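Local structure of capsid (4RDL) at residues M117-I122 / G134-H139. The protein forms the protruding domain of a norovirus capsid, a dimer that binds histo-blood group glycans such as the Lewis y tetrasaccharide, probably for attachment to host cells. Numbering follows the deposited sequence.
Sequences MTFVKI and GKVVIH
M117 and F119 pair in antiparallel fashion with V136 and G134 through four backbone hydrogen bonds, the two strand segments running at 137° to each other. They form part of a beta hairpin at one margin, within this chain, of an antiparallel sheet in the norovirus protruding domain. The two hydrogen-bonded pairs flank the non-hydrogen-bonded pair T118 and K135, whose CA atoms lie 4.3 Å apart. The bond from M117 N to V136 O measures 2.8 Å.

M117, F119 and V136 share one buried face, joined by I138 through its contact with M117; apolar residues suit this place, where L170 packs on M117 and F119, M73 on M117 and I138, and L160 on V136. G134, with no side chain, lets the F119 ring lie against its backbone: with chi1 at 67°, F119 CG is flanked by its own N and C, which turns the ring across the strand gap, and G134 CA sits over the ring face, 3.9 Å from the centroid, in a CH-pi contact. The F119 ring, which also packs edge-to-face with F163, is met by V136 CG1, 4.0 Å from F119 CD2. The flexible methionine, bent at chi2 and chi3, turns its end away from the partner strand, while its CG touches I138 CD1.

On the other face, T118 uses its small polar side chain to bond T173 through OG1 and to pack on T173 of the second subunit; K135, suited to an exposed site, packs on S133 of that subunit. Further along the strand, V137 touches a bound fucose. Beside the central pair, K135 CA approaches M117 O to 3.2 Å in a CA-H...O contact.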
loop_
_atom_site.group_PDB
_atom_site.type_symbol
_atom_site.label_atom_id
_atom_site.label_comp_id
_atom_site.label_asym_id
_atom_site.label_seq_id
_atom_site.Cartn_x
_atom_site.Cartn_y
_atom_site.Cartn_z
ATOM N N MET A 117 -2.341 -17.139 -2.257
ATOM C CA MET A 117 -3.164 -16.004 -1.860
ATOM C C MET A 117 -3.759 -16.213 -0.484
ATOM O O MET A 117 -4.125 -17.331 -0.103
ATOM C CB MET A 117 -4.313 -15.791 -2.854
ATOM C CG MET A 117 -3.911 -15.775 -4.323
ATOM S SD MET A 117 -2.823 -14.418 -4.786
ATOM C CE MET A 117 -3.905 -13.006 -4.651
ATOM N N THR A 118 -3.885 -15.121 0.253
ATOM C CA THR A 118 -4.695 -15.107 1.454
ATOM C C THR A 118 -5.944 -14.309 1.113
ATOM O O THR A 118 -5.865 -13.327 0.380
ATOM C CB THR A 118 -3.931 -14.466 2.615
ATOM O OG1 THR A 118 -2.872 -15.345 3.016
ATOM C CG2 THR A 118 -4.848 -14.221 3.805
ATOM N N PHE A 119 -7.105 -14.719 1.613
ATOM C CA PHE A 119 -8.315 -13.982 1.280
ATOM C C PHE A 119 -9.272 -13.829 2.449
ATOM O O PHE A 119 -9.211 -14.575 3.432
ATOM C CB PHE A 119 -9.039 -14.586 0.067
ATOM C CG PHE A 119 -9.617 -15.960 0.306
ATOM C CD1 PHE A 119 -10.862 -16.117 0.909
ATOM C CD2 PHE A 119 -8.925 -17.094 -0.091
ATOM C CE1 PHE A 119 -11.393 -17.378 1.114
ATOM C CE2 PHE A 119 -9.456 -18.356 0.102
ATOM C CZ PHE A 119 -10.687 -18.497 0.708
ATOM N N VAL A 120 -10.160 -12.847 2.323
ATOM C CA VAL A 120 -11.220 -12.630 3.294
ATOM C C VAL A 120 -12.527 -12.323 2.576
ATOM O O VAL A 120 -12.534 -11.674 1.523
ATOM C CB VAL A 120 -10.886 -11.457 4.250
ATOM C CG1 VAL A 120 -9.683 -11.809 5.141
ATOM C CG2 VAL A 120 -10.641 -10.155 3.486
ATOM N N LYS A 121 -13.635 -12.788 3.146
ATOM C CA LYS A 121 -14.941 -12.331 2.688
ATOM C C LYS A 121 -15.028 -10.817 2.861
ATOM O O LYS A 121 -14.475 -10.265 3.821
ATOM C CB LYS A 121 -16.053 -13.029 3.480
ATOM C CG LYS A 121 -16.122 -14.524 3.216
ATOM C CD LYS A 121 -17.398 -15.149 3.790
ATOM C CE LYS A 121 -17.429 -15.054 5.304
ATOM N NZ LYS A 121 -18.613 -15.802 5.867
ATOM N N ILE A 122 -15.691 -10.140 1.927
ATOM C CA ILE A 122 -15.698 -8.675 1.927
ATOM C C ILE A 122 -17.105 -8.050 1.964
ATOM O O ILE A 122 -17.240 -6.845 2.108
ATOM C CB ILE A 122 -14.841 -8.118 0.748
ATOM C CG1 ILE A 122 -14.430 -6.656 0.982
ATOM C CG2 ILE A 122 -15.538 -8.327 -0.592
ATOM C CD1 ILE A 122 -13.610 -6.448 2.243
ATOM N N GLY A 134 -9.404 -17.221 4.514
ATOM C CA GLY A 134 -8.926 -18.472 3.972
ATOM C C GLY A 134 -7.656 -18.252 3.183
ATOM O O GLY A 134 -7.075 -17.161 3.210
ATOM N N LYS A 135 -7.212 -19.293 2.491
ATOM C CA LYS A 135 -6.050 -19.190 1.630
ATOM C C LYS A 135 -6.256 -20.124 0.459
ATOM O O LYS A 135 -7.034 -21.080 0.545
ATOM C CB LYS A 135 -4.783 -19.560 2.386
ATOM C CG LYS A 135 -4.831 -20.953 2.973
ATOM C CD LYS A 135 -3.658 -21.210 3.893
ATOM C CE LYS A 135 -2.349 -21.228 3.127
ATOM N NZ LYS A 135 -1.238 -21.703 4.003
ATOM N N VAL A 136 -5.571 -19.849 -0.641
ATOM C CA VAL A 136 -5.748 -20.644 -1.844
ATOM C C VAL A 136 -4.592 -20.394 -2.799
ATOM O O VAL A 136 -3.962 -19.336 -2.757
ATOM C CB VAL A 136 -7.101 -20.316 -2.520
ATOM C CG1 VAL A 136 -7.082 -18.933 -3.133
ATOM C CG2 VAL A 136 -7.468 -21.373 -3.561
ATOM N N VAL A 137 -4.294 -21.385 -3.630
ATOM C CA VAL A 137 -3.272 -21.251 -4.655
ATOM C C VAL A 137 -3.952 -20.977 -5.993
ATOM O O VAL A 137 -4.954 -21.621 -6.338
ATOM C CB VAL A 137 -2.422 -22.530 -4.765
ATOM C CG1 VAL A 137 -1.382 -22.389 -5.865
ATOM C CG2 VAL A 137 -1.770 -22.847 -3.425
ATOM N N ILE A 138 -3.420 -20.008 -6.729
ATOM C CA ILE A 138 -3.872 -19.725 -8.086
ATOM C C ILE A 138 -2.693 -19.842 -9.050
ATOM O O ILE A 138 -1.685 -19.139 -8.907
ATOM C CB ILE A 138 -4.492 -18.311 -8.189
ATOM C CG1 ILE A 138 -5.693 -18.192 -7.233
ATOM C CG2 ILE A 138 -4.907 -17.992 -9.631
ATOM C CD1 ILE A 138 -6.310 -16.812 -7.200
ATOM N N HIS A 139 -2.822 -20.726 -10.031
ATOM C CA HIS A 139 -1.819 -20.865 -11.084
ATOM C C HIS A 139 -1.960 -19.734 -12.087
ATOM O O HIS A 139 -3.043 -19.528 -12.638
ATOM C CB HIS A 139 -2.022 -22.186 -11.833
ATOM C CG HIS A 139 -1.776 -23.401 -10.998
ATOM N ND1 HIS A 139 -2.094 -24.674 -11.426
ATOM C CD2 HIS A 139 -1.235 -23.542 -9.766
ATOM C CE1 HIS A 139 -1.758 -25.545 -10.491
ATOM N NE2 HIS A 139 -1.232 -24.888 -9.475
#